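Local coordinates for protein MymaA.19257.a.B3 (Mycobacterium marinum, PDB 6Q10) that is of unknown function, a secreted or membrane-bound mycobacterial protein whose soluble part, present here, carries a LytR_C (LytR cell envelope-related transcriptional attenuator) domain, at residues A[19-25]-A[86-92]; A[27-32]-A[51-57]. One frame throughout, in Å; residues are numbered along the deposited sequence.

How the contacts relate
Contacts 1 and 2 lie side by side, their centres about 13 Å apart, and helix 85-94, which rests on strand 76-80, touches both. Along the chain the order is 19-25, 27-32, 51-57 and 86-92, so contact 2 forms between residues that contact 1 brackets. The run 19-32 leaves helix 16-20, passes along helix 85-94 in contact 1, turns past the end of helix 43-54 in contact 2 and enters strand 32-36. Thr-87 and Val-91 pack on Thr-30 and Val-32, and Ala-90 touches Phe-56, so the contacts pack directly on each other through helix 85-94. The run thus ties this helix and the end of helix 43-54 together at the entry to strand 32-36.

Contact 1: A[19-25]-A[86-92]; sequences MTDVTPA and ATAAAVW
Ala-25 N donates to Ala-86 O (2.9 Å, N-H...O 163°), joining the extended end of 19-25 to the helix 86-92. The same oxygen also takes the helical bond from Ala-90 N, and the two donors arrive from opposite faces of the carbonyl plane, Ala-25 N well above it. Pro-24 CA adds a C-H...O contact to that oxygen, and the backbones come nearest at Pro-24 and Ala-90, with CA atoms 4.6 Å apart. The small side chains of Ala-86, Ala-89 and Ala-90 are consistent with so close an approach: Val-22 CG1 lies 3.8 Å from Ala-89 CB, and Pro-24 CB rests near Ala-90 N at 3.7 Å. In the LytR_C domain, helix 85-94 lies against the sheet, with Ala-88 and Val-91 on strand 76-80; residues 19-25, the end of the short helix 16-20 and the loop that follows, line another side of it. Met-19 spans Ala-89 and Trp-92. Its CG stands anti to the backbone N (chi1 -175°), bringing it to 3.2 Å from Trp-92 CE3, a tight, oblique approach, while the bend at chi2 (65°) brings SD to 3.8 Å from Ala-89 CB. Thr-20 N lies at the edge of the indole, near its plane, 3.8 Å from Trp-92 CZ3; the Thr-20 hydroxyl is bonded to Arg-16 O. His-151 of helix 144-153 stacks on the Trp-92 ring.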
ATOM      1  N   MET A  19      -1.053   7.742  10.023  1.00 22.98           N
ATOM      2  CA  MET A  19      -0.287   6.664   9.406  1.00 23.23           C
ATOM      3  C   MET A  19       1.199   6.984   9.298  1.00 23.11           C
ATOM      4  O   MET A  19       2.021   6.064   9.240  1.00 24.07           O
ATOM      5  CB  MET A  19      -0.852   6.326   8.029  1.00 22.50           C
ATOM      6  CG  MET A  19      -0.162   5.089   7.366  1.00 24.49           C
ATOM      7  SD  MET A  19      -0.392   3.476   8.180  1.00 36.16           S
ATOM      8  CE  MET A  19      -2.103   3.847   8.394  1.00 22.52           C
ATOM      9  N   THR A  20       1.571   8.265   9.223  1.00 23.35           N
ATOM     10  CA  THR A  20       2.988   8.600   9.142  1.00 25.05           C
ATOM     11  C   THR A  20       3.758   8.119  10.362  1.00 25.74           C
ATOM     12  O   THR A  20       4.956   7.829  10.257  1.00 31.04           O
ATOM     13  CB  THR A  20       3.142  10.107   8.971  1.00 27.72           C
ATOM     14  OG1 THR A  20       2.569  10.470   7.721  1.00 27.84           O
ATOM     15  CG2 THR A  20       4.608  10.512   8.988  1.00 34.13           C
ATOM     16  N   ASP A  21       3.089   7.954  11.494  1.00 27.69           N
ATOM     17  CA  ASP A  21       3.760   7.500  12.707  1.00 31.43           C
ATOM     18  C   ASP A  21       3.871   5.984  12.813  1.00 29.68           C
ATOM     19  O   ASP A  21       4.475   5.503  13.777  1.00 38.12           O
ATOM     20  CB  ASP A  21       3.035   8.046  13.938  1.00 31.36           C
ATOM     21  CG  ASP A  21       3.295   9.528  14.151  1.00 45.57           C
ATOM     22  OD1 ASP A  21       4.321  10.035  13.643  1.00 48.61           O
ATOM     23  OD2 ASP A  21       2.474  10.186  14.824  1.00 54.07           O
ATOM     24  N   VAL A  22       3.329   5.227  11.863  1.00 23.61           N
ATOM     25  CA  VAL A  22       3.400   3.768  11.908  1.00 25.28           C
ATOM     26  C   VAL A  22       4.714   3.301  11.285  1.00 25.86           C
ATOM     27  O   VAL A  22       5.068   3.707  10.174  1.00 24.64           O
ATOM     28  CB  VAL A  22       2.193   3.153  11.190  1.00 25.81           C
ATOM     29  CG1 VAL A  22       2.344   1.601  11.112  1.00 24.06           C
ATOM     30  CG2 VAL A  22       0.900   3.576  11.884  1.00 23.97           C
ATOM     31  N   THR A  23       5.450   2.466  11.999  1.00 22.94           N
ATOM     32  CA  THR A  23       6.660   1.887  11.426  1.00 23.04           C
ATOM     33  C   THR A  23       6.279   0.852  10.377  1.00 25.89           C
ATOM     34  O   THR A  23       5.534  -0.093  10.696  1.00 26.06           O
ATOM     35  CB  THR A  23       7.509   1.231  12.501  1.00 24.41           C
ATOM     36  OG1 THR A  23       7.874   2.224  13.468  1.00 29.64           O
ATOM     37  CG2 THR A  23       8.754   0.656  11.888  1.00 25.91           C
ATOM     38  N   PRO A  24       6.729   0.991   9.125  1.00 20.63           N
ATOM     39  CA  PRO A  24       6.339   0.018   8.096  1.00 19.08           C
ATOM     40  C   PRO A  24       6.913  -1.353   8.407  1.00 19.85           C
ATOM     41  O   PRO A  24       7.999  -1.497   8.989  1.00 22.94           O
ATOM     42  CB  PRO A  24       6.917   0.583   6.798  1.00 21.83           C
ATOM     43  CG  PRO A  24       7.378   1.982   7.114  1.00 29.83           C
ATOM     44  CD  PRO A  24       7.497   2.131   8.593  1.00 21.26           C
ATOM     45  N   ALA A  25       6.152  -2.365   7.988  1.00 18.92           N
ATOM     46  CA  ALA A  25       6.541  -3.761   8.099  1.00 18.84           C
ATOM     47  C   ALA A  25       7.749  -4.093   7.235  1.00 21.42           C
ATOM     48  O   ALA A  25       7.970  -3.500   6.182  1.00 21.11           O
ATOM     49  CB  ALA A  25       5.377  -4.656   7.651  1.00 22.16           C
ATOM     50  N   ALA A  86       1.027  -2.031   9.954  1.00 21.04           N
ATOM     51  CA  ALA A  86       2.412  -1.860   9.507  1.00 21.71           C
ATOM     52  C   ALA A  86       2.590  -2.294   8.062  1.00 21.50           C
ATOM     53  O   ALA A  86       3.368  -1.680   7.323  1.00 19.97           O
ATOM     54  CB  ALA A  86       3.376  -2.632  10.410  1.00 26.25           C
ATOM     55  N   THR A  87       1.883  -3.343   7.628  1.00 19.02           N
ATOM     56  CA  THR A  87       1.910  -3.679   6.221  1.00 18.86           C
ATOM     57  C   THR A  87       1.326  -2.561   5.382  1.00 18.45           C
ATOM     58  O   THR A  87       1.881  -2.197   4.337  1.00 17.80           O
ATOM     59  CB  THR A  87       1.153  -4.977   5.993  1.00 18.57           C
ATOM     60  OG1 THR A  87       1.891  -6.032   6.629  1.00 22.31           O
ATOM     61  CG2 THR A  87       1.044  -5.263   4.510  1.00 19.27           C
ATOM     62  N   ALA A  88       0.211  -1.994   5.828  1.00 18.14           N
ATOM     63  CA  ALA A  88      -0.376  -0.897   5.071  1.00 16.19           C
ATOM     64  C   ALA A  88       0.594   0.277   4.972  1.00 17.78           C
ATOM     65  O   ALA A  88       0.673   0.936   3.931  1.00 17.22           O
ATOM     66  CB  ALA A  88      -1.684  -0.456   5.726  1.00 19.11           C
ATOM     67  N   ALA A  89       1.366   0.526   6.038  1.00 17.53           N
ATOM     68  CA  ALA A  89       2.339   1.618   6.000  1.00 18.40           C
ATOM     69  C   ALA A  89       3.410   1.343   4.957  1.00 18.55           C
ATOM     70  O   ALA A  89       3.906   2.274   4.308  1.00 18.58           O
ATOM     71  CB  ALA A  89       2.975   1.797   7.376  1.00 18.36           C
ATOM     72  N   ALA A  90       3.822   0.070   4.831  1.00 17.68           N
ATOM     73  CA  ALA A  90       4.802  -0.300   3.817  1.00 17.97           C
ATOM     74  C   ALA A  90       4.237  -0.112   2.411  1.00 17.55           C
ATOM     75  O   ALA A  90       4.915   0.444   1.538  1.00 18.73           O
ATOM     76  CB  ALA A  90       5.255  -1.762   4.029  1.00 18.58           C
ATOM     77  N   VAL A  91       3.003  -0.581   2.177  1.00 17.01           N
ATOM     78  CA  VAL A  91       2.370  -0.372   0.876  1.00 17.84           C
ATOM     79  C   VAL A  91       2.234   1.120   0.581  1.00 17.75           C
ATOM     80  O   VAL A  91       2.418   1.563  -0.560  1.00 17.24           O
ATOM     81  CB  VAL A  91       1.005  -1.079   0.828  1.00 16.41           C
ATOM     82  CG1 VAL A  91       0.337  -0.839  -0.525  1.00 19.58           C
ATOM     83  CG2 VAL A  91       1.204  -2.588   1.058  1.00 19.40           C
ATOM     84  N   TRP A  92       1.913   1.920   1.601  1.00 15.62           N
ATOM     85  CA  TRP A  92       1.681   3.343   1.371  1.00 16.06           C
ATOM     86  C   TRP A  92       2.929   4.078   0.899  1.00 17.87           C
ATOM     87  O   TRP A  92       2.822   5.129   0.266  1.00 20.15           O
ATOM     88  CB  TRP A  92       1.128   3.945   2.682  1.00 18.54           C
ATOM     89  CG  TRP A  92       0.470   5.280   2.598  1.00 19.55           C
ATOM     90  CD1 TRP A  92      -0.347   5.750   1.616  1.00 20.51           C
ATOM     91  CD2 TRP A  92       0.563   6.310   3.585  1.00 20.02           C
ATOM     92  NE1 TRP A  92      -0.782   7.024   1.947  1.00 21.63           N
ATOM     93  CE2 TRP A  92      -0.214   7.391   3.142  1.00 24.57           C
ATOM     94  CE3 TRP A  92       1.262   6.424   4.788  1.00 23.51           C
ATOM     95  CZ2 TRP A  92      -0.326   8.578   3.884  1.00 25.97           C
ATOM     96  CZ3 TRP A  92       1.138   7.600   5.523  1.00 26.64           C
ATOM     97  CH2 TRP A  92       0.349   8.643   5.064  1.00 24.84           C
TER

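Contact 2: A[27-32]-A[51-57]; sequences LGETKV and LKDLGFT
Leu-27 grips the turn after helix 43-54 with both its backbone and its side chain. Among the polar contacts, Thr-57 N donates to Leu-27 O (3.2 Å), and Thr-30 OG1 gives the same oxygen a second bond of 2.8 Å from the opposite face of the carbonyl plane. The Thr-30 hydroxyl sits between its own backbone N and carbonyl carbon (chi1 61°), from where it reaches back to Leu-27. Two waters bridge the segments: one donates to Thr-30 OG1 and Thr-57 O and accepts from Val-32 N; the other joins Thr-30 O to Thr-57 OG1. Phe-56 CA adds a C-H...O contact to Leu-27 O. The helix ends in a Schellman motif, in which Gly-55 takes positive phi (115°) and Phe-56 N bonds to Leu-51 O. That turn presents carbonyls to the Leu-27 side chain: CB is 3.3 Å from Gly-55 O, and CD1 equally near Leu-54 O. Apolar packing centres on the Phe-56 ring. Leu-27 CD2 makes a CH-pi contact over one face, 3.9 Å from the centroid, and Leu-51 CD2 covers the opposite face, so the ring is clamped between two leucine methyls. Thr-30 OG1 meets the ring edge 3.5 Å from Phe-56 CD2. The Val-32 and Leu-51 side chains cross at about a right angle, Val-32 CG1 lying 4.1 Å from Leu-51 CD1. Val-32 also packs on helix 85-94 and bonds through its backbone to Thr-60, which places the contact in the beta-alpha-beta unit of strand 32-36, helix 43-54 and the parallel neighbouring strand 60-63.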
ATOM      1  N   LEU A  27       9.171  -6.086   4.332  1.00 22.46           N
ATOM      2  CA  LEU A  27       8.405  -6.431   3.138  1.00 22.65           C
ATOM      3  C   LEU A  27       8.125  -7.936   3.056  1.00 22.31           C
ATOM      4  O   LEU A  27       7.080  -8.346   2.536  1.00 24.60           O
ATOM      5  CB  LEU A  27       9.157  -5.967   1.885  1.00 22.26           C
ATOM      6  CG  LEU A  27       9.573  -4.494   1.908  1.00 20.92           C
ATOM      7  CD1 LEU A  27      10.233  -4.153   0.580  1.00 24.32           C
ATOM      8  CD2 LEU A  27       8.381  -3.596   2.202  1.00 20.54           C
ATOM      9  N   GLY A  28       9.044  -8.750   3.549  1.00 24.36           N
ATOM     10  CA  GLY A  28       8.908 -10.188   3.542  1.00 27.76           C
ATOM     11  C   GLY A  28       8.025 -10.734   4.630  1.00 24.39           C
ATOM     12  O   GLY A  28       7.945 -11.962   4.805  1.00 30.22           O
ATOM     13  N   GLU A  29       7.365  -9.856   5.360  1.00 23.56           N
ATOM     14  CA  GLU A  29       6.470 -10.216   6.442  1.00 30.69           C
ATOM     15  C   GLU A  29       5.093  -9.625   6.201  1.00 30.81           C
ATOM     16  O   GLU A  29       4.377  -9.299   7.145  1.00 38.31           O
ATOM     17  CB  GLU A  29       7.049  -9.755   7.778  1.00 29.59           C
ATOM     18  CG  GLU A  29       8.239 -10.605   8.159  1.00 30.47           C
ATOM     19  CD  GLU A  29       8.917 -10.159   9.437  1.00 28.87           C
ATOM     20  OE1 GLU A  29       8.474  -9.161  10.053  1.00 32.28           O
ATOM     21  OE2 GLU A  29       9.922 -10.770   9.809  1.00 31.47           O
ATOM     22  N   THR A  30       4.735  -9.454   4.929  1.00 24.56           N
ATOM     23  CA  THR A  30       3.485  -8.813   4.553  1.00 21.90           C
ATOM     24  C   THR A  30       2.562  -9.801   3.857  1.00 27.09           C
ATOM     25  O   THR A  30       2.995 -10.822   3.326  1.00 29.65           O
ATOM     26  CB  THR A  30       3.703  -7.602   3.622  1.00 23.20           C
ATOM     27  OG1 THR A  30       4.328  -8.026   2.402  1.00 25.37           O
ATOM     28  CG2 THR A  30       4.545  -6.494   4.291  1.00 23.35           C
ATOM     29  N   LYS A  31       1.270  -9.473   3.857  1.00 25.44           N
ATOM     30  CA  LYS A  31       0.233 -10.272   3.199  1.00 21.99           C
ATOM     31  C   LYS A  31      -0.636  -9.291   2.408  1.00 21.53           C
ATOM     32  O   LYS A  31      -1.675  -8.837   2.897  1.00 26.38           O
ATOM     33  CB  LYS A  31      -0.567 -11.047   4.214  1.00 26.63           C
ATOM     34  N   VAL A  32      -0.234  -8.979   1.179  1.00 22.21           N
ATOM     35  CA  VAL A  32      -0.898  -7.972   0.348  1.00 19.38           C
ATOM     36  C   VAL A  32      -1.694  -8.619  -0.778  1.00 18.36           C
ATOM     37  O   VAL A  32      -1.228  -9.560  -1.432  1.00 22.06           O
ATOM     38  CB  VAL A  32       0.144  -6.988  -0.237  1.00 19.07           C
ATOM     39  CG1 VAL A  32      -0.488  -5.986  -1.184  1.00 22.55           C
ATOM     40  CG2 VAL A  32       0.829  -6.233   0.882  1.00 22.33           C
ATOM     41  N   LEU A  51       5.375  -5.298  -6.904  1.00 22.77           N
ATOM     42  CA  LEU A  51       5.572  -5.406  -5.454  1.00 22.50           C
ATOM     43  C   LEU A  51       6.479  -6.583  -5.106  1.00 26.25           C
ATOM     44  O   LEU A  51       7.378  -6.467  -4.261  1.00 24.47           O
ATOM     45  CB  LEU A  51       4.224  -5.561  -4.751  1.00 21.11           C
ATOM     46  CG  LEU A  51       3.338  -4.314  -4.751  1.00 19.14           C
ATOM     47  CD1 LEU A  51       2.000  -4.716  -4.201  1.00 21.59           C
ATOM     48  CD2 LEU A  51       3.954  -3.215  -3.841  1.00 20.46           C
ATOM     49  N   LYS A  52       6.231  -7.742  -5.718  1.00 23.80           N
ATOM     50  CA  LYS A  52       7.118  -8.882  -5.492  1.00 26.81           C
ATOM     51  C   LYS A  52       8.560  -8.526  -5.827  1.00 30.19           C
ATOM     52  O   LYS A  52       9.483  -8.865  -5.074  1.00 29.49           O
ATOM     53  CB  LYS A  52       6.649 -10.082  -6.322  1.00 28.41           C
ATOM     54  CG  LYS A  52       7.381 -11.370  -5.952  1.00 28.85           C
ATOM     55  CD  LYS A  52       6.898 -12.539  -6.786  1.00 39.86           C
ATOM     56  CE  LYS A  52       7.658 -13.813  -6.448  1.00 50.00           C
ATOM     57  NZ  LYS A  52       6.891 -15.002  -6.913  1.00 47.69           N
ATOM     58  N   ASP A  53       8.773  -7.815  -6.937  1.00 31.15           N
ATOM     59  CA  ASP A  53      10.132  -7.459  -7.335  1.00 32.02           C
ATOM     60  C   ASP A  53      10.813  -6.557  -6.311  1.00 32.09           C
ATOM     61  O   ASP A  53      12.048  -6.594  -6.189  1.00 33.07           O
ATOM     62  CB  ASP A  53      10.116  -6.772  -8.699  1.00 40.19           C
ATOM     63  CG  ASP A  53       9.754  -7.717  -9.817  1.00 44.84           C
ATOM     64  OD1 ASP A  53       9.832  -8.941  -9.590  1.00 43.94           O
ATOM     65  OD2 ASP A  53       9.419  -7.237 -10.919  1.00 45.45           O
ATOM     66  N   LEU A  54      10.037  -5.739  -5.587  1.00 29.48           N
ATOM     67  CA  LEU A  54      10.571  -4.882  -4.533  1.00 28.25           C
ATOM     68  C   LEU A  54      10.875  -5.637  -3.252  1.00 30.02           C
ATOM     69  O   LEU A  54      11.526  -5.086  -2.359  1.00 30.76           O
ATOM     70  CB  LEU A  54       9.587  -3.752  -4.198  1.00 27.05           C
ATOM     71  CG  LEU A  54       9.315  -2.730  -5.288  1.00 27.23           C
ATOM     72  CD1 LEU A  54       8.148  -1.909  -4.826  1.00 28.82           C
ATOM     73  CD2 LEU A  54      10.541  -1.863  -5.554  1.00 26.61           C
ATOM     74  N   GLY A  55      10.406  -6.867  -3.117  1.00 28.87           N
ATOM     75  CA  GLY A  55      10.662  -7.625  -1.917  1.00 29.99           C
ATOM     76  C   GLY A  55       9.440  -7.963  -1.097  1.00 28.84           C
ATOM     77  O   GLY A  55       9.596  -8.629  -0.068  1.00 29.67           O
ATOM     78  N   PHE A  56       8.238  -7.526  -1.495  1.00 24.17           N
ATOM     79  CA  PHE A  56       7.022  -7.935  -0.792  1.00 21.27           C
ATOM     80  C   PHE A  56       6.784  -9.416  -1.036  1.00 26.22           C
ATOM     81  O   PHE A  56       6.939  -9.890  -2.154  1.00 29.45           O
ATOM     82  CB  PHE A  56       5.798  -7.157  -1.278  1.00 19.43           C
ATOM     83  CG  PHE A  56       5.749  -5.710  -0.830  1.00 21.33           C
ATOM     84  CD1 PHE A  56       6.494  -4.736  -1.500  1.00 22.16           C
ATOM     85  CD2 PHE A  56       4.918  -5.318   0.220  1.00 20.57           C
ATOM     86  CE1 PHE A  56       6.421  -3.393  -1.090  1.00 18.85           C
ATOM     87  CE2 PHE A  56       4.863  -3.970   0.613  1.00 21.12           C
ATOM     88  CZ  PHE A  56       5.593  -3.029  -0.056  1.00 21.20           C
ATOM     89  N   THR A  57       6.414 -10.145   0.014  1.00 26.47           N
ATOM     90  CA  THR A  57       5.948 -11.511  -0.171  1.00 27.41           C
ATOM     91  C   THR A  57       4.906 -11.521  -1.269  1.00 31.66           C
ATOM     92  O   THR A  57       4.044 -10.646  -1.308  1.00 32.61           O
ATOM     93  CB  THR A  57       5.366 -12.040   1.130  1.00 32.27           C
ATOM     94  OG1 THR A  57       6.385 -11.964   2.132  1.00 34.82           O
ATOM     95  CG2 THR A  57       4.932 -13.485   0.961  1.00 38.42           C
TER
HETATM   96  O   HOH W   1       2.690  -9.218   0.398  1.00 23.84           O
HETATM   97  O   HOH W   2       4.829 -12.797   4.147  1.00 36.22           O